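Local atomic coordinates of UDP-glucose 4-epimerase (Campylobacter jejuni subsp. jejuni serotype O:2, PDB entry 7K3P), a protein that interconverts UDP-glucose and UDP-galactose, and probably their N-acetylated counterparts, using a bound NAD cofactor. Residues K226-G231 with K296-P301; E266-N271 with A314-N319. The protein carries 2 engineered substitutions. All coordinates share one frame; numbering follows the deposited sequence.

Contact 1 of 2, residues K226-G231 with K296-P301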
loop_
_atom_site.group_PDB
_atom_site.type_symbol
_atom_site.label_atom_id
_atom_site.label_comp_id
_atom_site.label_asym_id
_atom_site.label_seq_id
_atom_site.Cartn_x
_atom_site.Cartn_y
_atom_site.Cartn_z
ATOM N N LYS A 226 28.321 -24.877 7.898
ATOM C CA LYS A 226 29.389 -24.134 7.241
ATOM C C LYS A 226 28.960 -22.700 6.937
ATOM O O LYS A 226 27.769 -22.401 6.863
ATOM C CB LYS A 226 29.815 -24.832 5.939
ATOM C CG LYS A 226 30.747 -26.033 6.129
ATOM C CD LYS A 226 31.597 -26.317 4.879
ATOM C CE LYS A 226 30.902 -27.256 3.902
ATOM N NZ LYS A 226 31.734 -27.496 2.676
ATOM N N LEU A 227 29.942 -21.820 6.772
ATOM C CA LEU A 227 29.706 -20.453 6.307
ATOM C C LEU A 227 30.501 -20.267 5.016
ATOM O O LEU A 227 31.697 -20.553 4.975
ATOM C CB LEU A 227 30.155 -19.433 7.365
ATOM C CG LEU A 227 29.954 -17.932 7.129
ATOM C CD1 LEU A 227 30.042 -17.169 8.446
ATOM C CD2 LEU A 227 30.974 -17.380 6.142
ATOM N N PHE A 228 29.849 -19.801 3.959
ATOM C CA PHE A 228 30.545 -19.616 2.694
ATOM C C PHE A 228 30.868 -18.145 2.446
ATOM O O PHE A 228 30.011 -17.279 2.603
ATOM C CB PHE A 228 29.705 -20.166 1.538
ATOM C CG PHE A 228 29.753 -21.670 1.403
ATOM C CD1 PHE A 228 30.902 -22.302 0.940
ATOM C CD2 PHE A 228 28.648 -22.446 1.715
ATOM C CE1 PHE A 228 30.953 -23.687 0.803
ATOM C CE2 PHE A 228 28.688 -23.833 1.575
ATOM C CZ PHE A 228 29.842 -24.451 1.118
ATOM N N ILE A 229 32.110 -17.860 2.066
ATOM C CA ILE A 229 32.447 -16.528 1.589
ATOM C C ILE A 229 32.334 -16.522 0.071
ATOM O O ILE A 229 33.152 -17.145 -0.612
ATOM C CB ILE A 229 33.879 -16.131 1.944
ATOM C CG1 ILE A 229 34.143 -16.296 3.439
ATOM C CG2 ILE A 229 34.143 -14.694 1.517
ATOM C CD1 ILE A 229 35.524 -15.806 3.848
ATOM N N PHE A 230 31.333 -15.828 -0.459
ATOM C CA PHE A 230 31.156 -15.743 -1.902
ATOM C C PHE A 230 31.964 -14.605 -2.496
ATOM O O PHE A 230 31.491 -13.467 -2.551
ATOM C CB PHE A 230 29.679 -15.593 -2.251
ATOM C CG PHE A 230 28.864 -16.800 -1.903
ATOM C CD1 PHE A 230 28.950 -17.955 -2.668
ATOM C CD2 PHE A 230 28.021 -16.788 -0.803
ATOM C CE1 PHE A 230 28.197 -19.081 -2.344
ATOM C CE2 PHE A 230 27.271 -17.900 -0.474
ATOM C CZ PHE A 230 27.358 -19.050 -1.248
ATOM N N GLY A 231 33.185 -14.914 -2.933
ATOM C CA GLY A 231 34.058 -13.919 -3.538
ATOM C C GLY A 231 34.994 -13.277 -2.528
ATOM O O GLY A 231 34.556 -12.836 -1.450
ATOM N N LYS A 296 33.380 -23.856 10.656
ATOM C CA LYS A 296 33.840 -24.088 9.282
ATOM C C LYS A 296 33.467 -22.962 8.308
ATOM O O LYS A 296 32.281 -22.662 8.112
ATOM C CB LYS A 296 33.287 -25.420 8.752
ATOM C CG LYS A 296 33.698 -26.646 9.570
ATOM C CD LYS A 296 33.304 -27.956 8.882
ATOM C CE LYS A 296 31.797 -28.184 8.902
ATOM N NZ LYS A 296 31.256 -28.267 10.289
ATOM N N VAL A 297 34.478 -22.347 7.694
ATOM C CA VAL A 297 34.245 -21.415 6.587
ATOM C C VAL A 297 35.016 -21.792 5.319
ATOM O O VAL A 297 36.181 -22.211 5.381
ATOM C CB VAL A 297 34.498 -19.930 6.976
ATOM C CG1 VAL A 297 34.963 -19.811 8.416
ATOM C CG2 VAL A 297 35.475 -19.272 6.014
ATOM N N GLU A 298 34.351 -21.651 4.171
ATOM C CA GLU A 298 34.942 -22.005 2.886
ATOM C C GLU A 298 34.823 -20.871 1.880
ATOM O O GLU A 298 33.788 -20.202 1.791
ATOM C CB GLU A 298 34.283 -23.264 2.309
ATOM C CG GLU A 298 35.269 -24.252 1.709
ATOM C CD GLU A 298 35.938 -25.109 2.766
ATOM O OE1 GLU A 298 35.222 -25.912 3.408
ATOM O OE2 GLU A 298 37.171 -24.979 2.951
ATOM N N LEU A 299 35.895 -20.662 1.124
ATOM C CA LEU A 299 35.913 -19.680 0.054
ATOM C C LEU A 299 35.091 -20.193 -1.113
ATOM O O LEU A 299 35.243 -21.341 -1.535
ATOM C CB LEU A 299 37.348 -19.461 -0.408
ATOM C CG LEU A 299 37.937 -18.066 -0.240
ATOM C CD1 LEU A 299 37.787 -17.625 1.205
ATOM C CD2 LEU A 299 39.405 -18.044 -0.657
ATOM N N ALA A 300 34.216 -19.344 -1.639
ATOM C CA ALA A 300 33.469 -19.673 -2.847
ATOM C C ALA A 300 33.667 -18.572 -3.868
ATOM O O ALA A 300 34.149 -17.490 -3.527
ATOM C CB ALA A 300 31.996 -19.849 -2.536
ATOM N N PRO A 301 33.289 -18.836 -5.127
ATOM C CA PRO A 301 33.363 -17.805 -6.169
ATOM C C PRO A 301 32.400 -16.668 -5.872
ATOM O O PRO A 301 31.496 -16.818 -5.045
ATOM C CB PRO A 301 32.880 -18.545 -7.427
ATOM C CG PRO A 301 33.162 -20.008 -7.132
ATOM C CD PRO A 301 32.862 -20.141 -5.661
#
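Strands 226-230 and 296-300 run parallel, their axes 26° apart, and five backbone hydrogen bonds zip them together: L227 N to K296 O, E298 N to L227 O, I229 N to E298 O, A300 N to I229 O and, past the end of the first strand, G231 N to A300 O. The A300 N to I229 O bond is the shortest at 2.6 Å.

On the face with L227, I229, V297 and L299, I229 is the hub. With CG1 anti to its carbonyl carbon (chi1 -53°) and the chain extended, I229 CD1 reaches L299 CD1 at 3.9 Å and V297 CG2 at 4.1 Å. Helices 212-220 and 280-291 pack on L227, and I284 of the second also touches I229; L299, at the far end, is exposed. The other face carries F228, F230, E298 and A300, with K226 and K296 at its N-terminal end. F230 CD1 lies 3.6 Å from A300 CB, and the carbonyl oxygen of P301 comes in at the edge of the F230 ring, which also makes a cation-pi contact with R303. F228 CE1 meets E298 CB at 3.7 Å.

K226 CG packs on K296 CE at 3.7 Å, alkyl against alkyl, and the ammonium groups diverge: K296 NZ forms a salt bridge with D225, whereas K226 NZ makes a long one, 3.9 Å, to E298 OE1. Backbone bonding and the apolar packing of L227 and I229 probably do most of the holding, with the long K226-E298 pair likely adding little.

Contact 2 of 2, residues E266-N271 with A314-N319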
loop_
_atom_site.group_PDB
_atom_site.type_symbol
_atom_site.label_atom_id
_atom_site.label_comp_id
_atom_site.label_asym_id
_atom_site.label_seq_id
_atom_site.Cartn_x
_atom_site.Cartn_y
_atom_site.Cartn_z
ATOM N N GLU A 266 9.933 19.163 11.760
ATOM C CA GLU A 266 8.852 18.638 10.941
ATOM C C GLU A 266 9.051 17.149 10.645
ATOM O O GLU A 266 10.042 16.541 11.076
ATOM C CB GLU A 266 8.732 19.438 9.644
ATOM C CG GLU A 266 8.133 20.823 9.844
ATOM C CD GLU A 266 6.679 20.777 10.314
ATOM O OE1 GLU A 266 5.778 20.877 9.451
ATOM O OE2 GLU A 266 6.437 20.643 11.539
ATOM N N SER A 267 8.093 16.564 9.930
ATOM C CA SER A 267 8.151 15.143 9.585
ATOM C C SER A 267 9.419 14.841 8.792
ATOM O O SER A 267 9.927 15.707 8.071
ATOM C CB SER A 267 6.909 14.756 8.778
ATOM O OG SER A 267 5.764 14.764 9.614
ATOM N N ASN A 268 9.951 13.631 8.932
ATOM C CA ASN A 268 11.166 13.283 8.201
ATOM C C ASN A 268 11.396 11.783 8.130
ATOM O O ASN A 268 10.754 11.011 8.854
ATOM C CB ASN A 268 12.389 13.957 8.845
ATOM C CG ASN A 268 13.336 14.547 7.813
ATOM O OD1 ASN A 268 13.411 14.072 6.677
ATOM N ND2 ASN A 268 14.057 15.595 8.200
ATOM N N VAL A 269 12.331 11.377 7.270
ATOM C CA VAL A 269 12.752 9.977 7.197
ATOM C C VAL A 269 14.270 9.906 7.361
ATOM O O VAL A 269 14.996 10.741 6.815
ATOM C CB VAL A 269 12.271 9.325 5.872
ATOM C CG1 VAL A 269 12.614 10.227 4.681
ATOM C CG2 VAL A 269 12.853 7.929 5.694
ATOM N N PHE A 270 14.748 8.939 8.141
ATOM C CA PHE A 270 16.173 8.809 8.409
ATOM C C PHE A 270 16.613 7.377 8.209
ATOM O O PHE A 270 15.945 6.448 8.697
ATOM C CB PHE A 270 16.510 9.143 9.876
ATOM C CG PHE A 270 16.305 10.583 10.253
ATOM C CD1 PHE A 270 17.125 11.578 9.733
ATOM C CD2 PHE A 270 15.314 10.932 11.165
ATOM C CE1 PHE A 270 16.944 12.908 10.095
ATOM C CE2 PHE A 270 15.118 12.265 11.537
ATOM C CZ PHE A 270 15.940 13.261 10.997
ATOM N N ASN A 271 17.748 7.196 7.537
ATOM C CA ASN A 271 18.472 5.948 7.675
ATOM C C ASN A 271 19.079 5.925 9.070
ATOM O O ASN A 271 19.554 6.957 9.560
ATOM C CB ASN A 271 19.615 5.867 6.657
ATOM C CG ASN A 271 19.132 5.650 5.243
ATOM O OD1 ASN A 271 18.103 5.002 5.012
ATOM N ND2 ASN A 271 19.887 6.181 4.273
ATOM N N ALA A 314 24.265 7.470 6.631
ATOM C CA ALA A 314 23.718 7.953 7.898
ATOM C C ALA A 314 24.038 9.414 8.208
ATOM O O ALA A 314 23.882 9.850 9.349
ATOM C CB ALA A 314 24.179 7.065 9.041
ATOM N N SER A 315 24.480 10.170 7.206
ATOM C CA SER A 315 24.838 11.567 7.436
ATOM C C SER A 315 23.625 12.419 7.880
ATOM O O SER A 315 23.732 13.267 8.780
ATOM C CB SER A 315 25.527 12.150 6.198
ATOM O OG SER A 315 24.663 12.186 5.082
ATOM N N LYS A 316 22.463 12.178 7.274
ATOM C CA LYS A 316 21.252 12.928 7.640
ATOM C C LYS A 316 20.902 12.829 9.140
ATOM O O LYS A 316 20.739 13.852 9.818
ATOM C CB LYS A 316 20.074 12.507 6.758
ATOM C CG LYS A 316 18.847 13.381 6.912
ATOM C CD LYS A 316 17.816 13.057 5.831
ATOM C CE LYS A 316 16.491 13.728 6.134
ATOM N NZ LYS A 316 15.398 13.176 5.279
ATOM N N ILE A 317 20.813 11.612 9.669
ATOM C CA ILE A 317 20.470 11.447 11.078
ATOM C C ILE A 317 21.516 12.070 12.027
ATOM O O ILE A 317 21.154 12.632 13.064
ATOM C CB ILE A 317 20.189 9.973 11.451
ATOM C CG1 ILE A 317 19.430 9.897 12.783
ATOM C CG2 ILE A 317 21.480 9.145 11.488
ATOM C CD1 ILE A 317 19.043 8.474 13.250
ATOM N N ARG A 318 22.803 11.970 11.680
ATOM C CA ARG A 318 23.858 12.598 12.483
ATOM C C ARG A 318 23.673 14.114 12.466
ATOM O O ARG A 318 23.764 14.786 13.502
ATOM C CB ARG A 318 25.254 12.233 11.941
ATOM C CG ARG A 318 25.731 10.814 12.313
ATOM C CD ARG A 318 27.255 10.644 12.064
ATOM N NE ARG A 318 27.621 11.182 10.754
ATOM C CZ ARG A 318 27.678 10.474 9.634
ATOM N NH1 ARG A 318 27.401 9.169 9.649
ATOM N NH2 ARG A 318 28.009 11.070 8.498
ATOM N N ASN A 319 23.406 14.641 11.273
ATOM C CA ASN A 319 23.224 16.070 11.081
ATOM C C ASN A 319 22.015 16.686 11.818
ATOM O O ASN A 319 22.128 17.768 12.408
ATOM C CB ASN A 319 23.155 16.366 9.582
ATOM C CG ASN A 319 23.029 17.845 9.279
ATOM O OD1 ASN A 319 22.280 18.246 8.382
ATOM N ND2 ASN A 319 23.765 18.672 10.028
HETATM O O HOH W 1 20.574 9.121 8.159
#
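K316 spans the gap from helix to strand and delivers its ammonium group to two oxygens of the strand: NZ donates to N268 OD1 at 2.6 Å and to the backbone O of V269 at 2.9 Å. The chain gets there fully stretched, CG anti to the backbone N (chi1 -171°) and every later torsion near 180°. The two bonds differ in geometry. NZ lies in the carbonyl plane of V269, but stands 37° above that of the N268 amide. On that same face N268 OD1 also accepts from V269 N, 3.0 Å away, so one side-chain oxygen serves both a lysine and a backbone amide. The other end of the amide is held too: Y261 takes N268 ND2 on its hydroxyl and sets its ring edge-to-face with F270.

Strand 268-271 is the last of the seven parallel strands of the Rossmann-type NAD-binding domain, bonded through N268 and F270 to strand 184-189, and the short helix 315-320 packs beside this outer edge. F270 packs between the strand and the helix. Its ring takes I317 CG1 over one face and K316 CG at the edge, CG lying 3.7 Å from F270 CE1; F270 CD1 comes within 3.6 Å of I317 CA.

Toward the helix start a water bridges the backbones, 2.8 Å from N271 O and accepting from I317 N at 2.9 Å, an amide in the first turn of the helix. I317 CG2 packs against that same N271 oxygen at 3.5 Å. The N271 side chain is engaged elsewhere: OD1 with Y142 OH, ND2 with the carbonyl of D313, while its backbone N bonds to E152.

How the contacts relate
From the N terminus, the chain first builds most of the parallel NAD-binding sheet, then leaves it for helix 212-220 and strand 226-230, which opens contact 1. It returns along helix 248-261 to strand 268-271, the outer strand of that sheet and the first half of contact 2. Helix 280-291 then leads out again to strand 296-300, closing the loop of contact 1, before strand 309-312 leads to helix 315-320, which closes contact 2. The two loops therefore cross rather than nest. Their centres are 36 Å apart and they do not touch: contact 1 joins the two strands of a small peripheral sheet, contact 2 fastens a late helix to the NAD-binding sheet.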